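Local coordinates for protein uncharacterized ACR, COG1565 superfamily (Burkholderia thailandensis, PDB 4F3N) that is of unknown function but probably acts as an S-adenosylmethionine-dependent methyltransferase, perhaps one that modifies arginine in proteins, at residues Pro48-Pro52 against Asp53-Gln57; Gly74-Pro77 against Phe78-Met82. One frame throughout, in Å; residues are numbered along the deposited sequence.

Interaction 1. Residues Pro48-Pro52 against Asp53-Gln57; sequences PVPGP and DALAQ
The pyrrolidine ring of Pro50 faces the first turn of helix 52-71 with its CB and CG, while Tyr320, Tyr331 and Leu334 pack against the same ring from the body of the chain. The carboxylate of Asp53 lies against the Pro52-Asp53 peptide, with OD1 3.8 Å from Pro52 C and near the CB of the Pro52 ring. The pairing of Pro50 with Leu55 across the N-cap Gly51 is a hydrophobic staple at the start of helix 52-71: Pro50 is the residue before the cap, and Leu55 is the fourth residue after it. The staple closes where Pro50 CG meets Leu55 CD1 at 4.3 Å. Beside it, Pro50 CB rests on Ala54 CB at 3.9 Å, and the ring thus touches both Ala54 and Leu55. Leu55 reaches the proline because its CG stands anti to the backbone N (chi1 -171°), and its CB passes 3.3 Å from Gly51 O on the way.

Pro52 suits the first helical position, where no N-H is needed for an i to i-4 bond. Its CB bond leads away overall, though Pro52 CB stays in touch with Asp53 N at 3.1 Å. Asp53 comes next, and its CG lies beside its own backbone N (chi1 -63°); a carboxylate so close to the start of the helix probably interacts favourably with the helix dipole. Upstream, the hydrogen bond between Pro48 O and Tyr320 OH ties the incoming chain to a loop, although the turn itself sits at the protein surface.

Two backbone bonds start the helix. Ala56 N donates to Pro52 O over 3.0 Å. The other is straighter and shorter: Leu55 N lies 2.8 Å from Gly51 O, with an N-H...O angle of 165°.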
loop_
_atom_site.group_PDB
_atom_site.type_symbol
_atom_site.label_atom_id
_atom_site.label_comp_id
_atom_site.label_asym_id
_atom_site.label_seq_id
_atom_site.Cartn_x
_atom_site.Cartn_y
_atom_site.Cartn_z
ATOM N N PRO A 48 -0.055 5.183 26.051
ATOM C CA PRO A 48 -0.838 6.383 26.399
ATOM C C PRO A 48 -2.329 6.169 26.199
ATOM O O PRO A 48 -2.761 5.444 25.273
ATOM C CB PRO A 48 -0.318 7.424 25.429
ATOM C CG PRO A 48 1.063 6.975 25.123
ATOM C CD PRO A 48 0.953 5.497 25.021
ATOM N N VAL A 49 -3.109 6.740 27.099
ATOM C CA VAL A 49 -4.546 6.661 27.040
ATOM C C VAL A 49 -5.059 7.818 26.199
ATOM O O VAL A 49 -4.685 8.981 26.447
ATOM C CB VAL A 49 -5.124 6.757 28.449
ATOM C CG1 VAL A 49 -6.640 6.742 28.398
ATOM C CG2 VAL A 49 -4.556 5.625 29.308
ATOM N N PRO A 50 -5.930 7.536 25.208
ATOM C CA PRO A 50 -6.467 8.653 24.400
ATOM C C PRO A 50 -7.385 9.582 25.185
ATOM O O PRO A 50 -7.913 9.196 26.220
ATOM C CB PRO A 50 -7.317 7.962 23.307
ATOM C CG PRO A 50 -7.165 6.508 23.515
ATOM C CD PRO A 50 -6.452 6.215 24.795
ATOM N N GLY A 51 -7.614 10.760 24.628
ATOM C CA GLY A 51 -8.587 11.703 25.156
ATOM C C GLY A 51 -10.012 11.170 25.180
ATOM O O GLY A 51 -10.333 10.176 24.505
ATOM N N PRO A 52 -10.896 11.829 25.953
ATOM C CA PRO A 52 -12.250 11.340 26.107
ATOM C C PRO A 52 -12.985 11.074 24.782
ATOM O O PRO A 52 -13.686 10.074 24.669
ATOM C CB PRO A 52 -12.936 12.482 26.870
ATOM C CG PRO A 52 -11.840 13.045 27.697
ATOM C CD PRO A 52 -10.656 13.041 26.775
ATOM N N ASP A 53 -12.845 11.962 23.812
ATOM C CA ASP A 53 -13.645 11.845 22.586
ATOM C C ASP A 53 -13.152 10.677 21.711
ATOM O O ASP A 53 -13.971 9.872 21.225
ATOM C CB ASP A 53 -13.665 13.164 21.835
ATOM C CG ASP A 53 -14.340 14.287 22.636
ATOM O OD1 ASP A 53 -15.078 14.003 23.623
ATOM O OD2 ASP A 53 -14.167 15.462 22.231
ATOM N N ALA A 54 -11.835 10.571 21.546
ATOM C CA ALA A 54 -11.211 9.428 20.854
ATOM C C ALA A 54 -11.508 8.109 21.569
ATOM O O ALA A 54 -11.819 7.087 20.942
ATOM C CB ALA A 54 -9.697 9.618 20.739
ATOM N N LEU A 55 -11.420 8.101 22.889
ATOM C CA LEU A 55 -11.716 6.882 23.627
ATOM C C LEU A 55 -13.179 6.447 23.395
ATOM O O LEU A 55 -13.437 5.276 23.172
ATOM C CB LEU A 55 -11.447 7.092 25.117
ATOM C CG LEU A 55 -11.492 5.896 26.037
ATOM C CD1 LEU A 55 -10.560 4.806 25.508
ATOM C CD2 LEU A 55 -11.096 6.357 27.440
ATOM N N ALA A 56 -14.123 7.389 23.430
ATOM C CA ALA A 56 -15.531 7.063 23.210
ATOM C C ALA A 56 -15.732 6.446 21.827
ATOM O O ALA A 56 -16.520 5.485 21.656
ATOM C CB ALA A 56 -16.394 8.327 23.338
ATOM N N GLN A 57 -15.069 7.024 20.838
ATOM C CA GLN A 57 -15.107 6.493 19.484
ATOM C C GLN A 57 -14.560 5.055 19.393
ATOM O O GLN A 57 -15.194 4.151 18.821
ATOM C CB GLN A 57 -14.277 7.377 18.545
ATOM C CG GLN A 57 -14.054 6.744 17.179
ATOM C CD GLN A 57 -13.160 7.561 16.278
ATOM O OE1 GLN A 57 -11.983 7.198 16.024
ATOM N NE2 GLN A 57 -13.720 8.619 15.723
#

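Interaction 2. Residues Gly74-Pro77 against Phe78-Met82; sequences GWIP and FSRYM
Ile76 extends from the short strand 76-77 to Tyr81 in the first turn of helix 78-87, making a hydrophobic staple around the N-cap residue Pro77. From CB, its CG1 branch sits between the backbone N and the carbonyl carbon (chi1 61°), and the chain then runs on extended to CD1. This terminal methyl does the touching: Ile76 CD1 lies 3.8 Å from Tyr81 N. The staple itself is the approach of Ile76 CD1 to Tyr81 CB at 4.0 Å. Ile76 CD1 also comes within 4.1 Å of Arg80 CG. Leu65 and Ile69 of helix 52-71 add apolar contacts to the Ile76 side chain, and the Ile76 backbone is hydrogen-bonded to Val237 in strand 231-239.

Beyond its CB, Tyr81 departs from the staple. Its ring stands edge-to-face with Phe245 and Phe329, and its OH bonds to Pro328 O. The Arg80 side chain touches with CB and CG; beyond them it bends at chi2 and leads to Glu68, with which NE forms a salt bridge. On another part of the turn, Ser79 OG comes 3.7 Å from Pro77 CB.

Pro77 O accepts two weak hydrogen bonds. Arg80 N approaches Pro77 O to 3.1 Å at a bent N-H...O angle of 134°. The bond from Tyr81 N is straighter, but Tyr81 N stays 3.4 Å from Pro77 O.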
loop_
_atom_site.group_PDB
_atom_site.type_symbol
_atom_site.label_atom_id
_atom_site.label_comp_id
_atom_site.label_asym_id
_atom_site.label_seq_id
_atom_site.Cartn_x
_atom_site.Cartn_y
_atom_site.Cartn_z
ATOM N N GLY A 74 -18.952 -16.510 17.768
ATOM C CA GLY A 74 -17.796 -16.311 18.618
ATOM C C GLY A 74 -16.486 -16.131 17.887
ATOM O O GLY A 74 -15.456 -16.051 18.523
ATOM N N TRP A 75 -16.527 -16.057 16.557
ATOM C CA TRP A 75 -15.295 -15.988 15.756
ATOM C C TRP A 75 -15.512 -15.331 14.431
ATOM O O TRP A 75 -16.494 -15.650 13.712
ATOM C CB TRP A 75 -14.774 -17.394 15.539
ATOM C CG TRP A 75 -13.417 -17.580 14.901
ATOM C CD1 TRP A 75 -12.219 -17.837 15.535
ATOM C CD2 TRP A 75 -13.102 -17.589 13.453
ATOM N NE1 TRP A 75 -11.187 -17.950 14.619
ATOM C CE2 TRP A 75 -11.667 -17.824 13.347
ATOM C CE3 TRP A 75 -13.842 -17.409 12.283
ATOM C CZ2 TRP A 75 -11.018 -17.873 12.136
ATOM C CZ3 TRP A 75 -13.181 -17.500 11.060
ATOM C CH2 TRP A 75 -11.806 -17.733 10.982
ATOM N N ILE A 76 -14.594 -14.430 14.075
ATOM C CA ILE A 76 -14.556 -13.849 12.737
ATOM C C ILE A 76 -13.133 -13.909 12.170
ATOM O O ILE A 76 -12.134 -13.920 12.930
ATOM C CB ILE A 76 -15.041 -12.388 12.728
ATOM C CG1 ILE A 76 -14.152 -11.495 13.616
ATOM C CG2 ILE A 76 -16.475 -12.352 13.185
ATOM C CD1 ILE A 76 -14.439 -9.997 13.487
ATOM N N PRO A 77 -13.019 -13.978 10.842
ATOM C CA PRO A 77 -11.648 -13.928 10.313
ATOM C C PRO A 77 -10.952 -12.577 10.614
ATOM O O PRO A 77 -11.619 -11.566 10.823
ATOM C CB PRO A 77 -11.834 -14.163 8.811
ATOM C CG PRO A 77 -13.247 -13.868 8.525
ATOM C CD PRO A 77 -14.050 -14.005 9.776
ATOM N N PHE A 78 -9.619 -12.564 10.629
ATOM C CA PHE A 78 -8.901 -11.338 10.928
ATOM C C PHE A 78 -9.161 -10.266 9.872
ATOM O O PHE A 78 -9.175 -9.058 10.186
ATOM C CB PHE A 78 -7.407 -11.587 11.062
ATOM C CG PHE A 78 -6.668 -10.396 11.565
ATOM C CD1 PHE A 78 -5.899 -9.639 10.707
ATOM C CD2 PHE A 78 -6.808 -9.973 12.903
ATOM C CE1 PHE A 78 -5.245 -8.514 11.157
ATOM C CE2 PHE A 78 -6.180 -8.821 13.329
ATOM C CZ PHE A 78 -5.410 -8.090 12.446
ATOM N N SER A 79 -9.380 -10.701 8.641
ATOM C CA SER A 79 -9.676 -9.750 7.528
ATOM C C SER A 79 -10.879 -8.868 7.880
ATOM O O SER A 79 -10.925 -7.676 7.562
ATOM C CB SER A 79 -9.929 -10.500 6.219
ATOM O OG SER A 79 -10.854 -11.597 6.402
ATOM N N ARG A 80 -11.871 -9.488 8.501
ATOM C CA ARG A 80 -13.124 -8.782 8.806
ATOM C C ARG A 80 -12.866 -7.764 9.944
ATOM O O ARG A 80 -13.330 -6.629 9.909
ATOM C CB ARG A 80 -14.194 -9.774 9.194
ATOM C CG ARG A 80 -15.501 -9.111 9.611
ATOM C CD ARG A 80 -16.125 -8.244 8.533
ATOM N NE ARG A 80 -17.390 -7.742 9.052
ATOM C CZ ARG A 80 -18.129 -6.825 8.454
ATOM N NH1 ARG A 80 -17.759 -6.293 7.280
ATOM N NH2 ARG A 80 -19.234 -6.419 9.054
ATOM N N TYR A 81 -12.153 -8.225 10.970
ATOM C CA TYR A 81 -11.718 -7.361 12.047
ATOM C C TYR A 81 -10.953 -6.162 11.500
ATOM O O TYR A 81 -11.258 -4.995 11.814
ATOM C CB TYR A 81 -10.873 -8.151 13.078
ATOM C CG TYR A 81 -10.328 -7.266 14.153
ATOM C CD1 TYR A 81 -11.077 -6.975 15.278
ATOM C CD2 TYR A 81 -9.065 -6.685 14.032
ATOM C CE1 TYR A 81 -10.578 -6.124 16.281
ATOM C CE2 TYR A 81 -8.587 -5.825 14.985
ATOM C CZ TYR A 81 -9.345 -5.515 16.086
ATOM O OH TYR A 81 -8.843 -4.646 17.047
ATOM N N MET A 82 -9.953 -6.448 10.675
ATOM C CA MET A 82 -9.102 -5.407 10.150
ATOM C C MET A 82 -9.913 -4.467 9.256
ATOM O O MET A 82 -9.759 -3.254 9.304
ATOM C CB MET A 82 -7.964 -6.033 9.341
ATOM C CG MET A 82 -6.890 -5.056 8.954
ATOM S SD MET A 82 -5.541 -5.973 8.214
ATOM C CE MET A 82 -4.808 -4.693 7.208
#

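How the interactions relate
Both interactions are hydrophobic staples at helix N-termini, built on consecutive helices of the chain: interaction 1 starts helix 52-71, and interaction 2 starts helix 78-87 after the short strand 76-77. They do not touch; their centres are about 24 Å apart and their nearest atoms about 11 Å. The later part of helix 52-71 links them, because Leu65, Glu68 and Ile69 meet residues of interaction 2. Interaction 1 is a surface contact, while interaction 2 is partly buried beside the antiparallel sheet containing strand 231-239. Both lie away from Thr113 and Asn214, which bind S-adenosylhomocysteine in a structure of this protein.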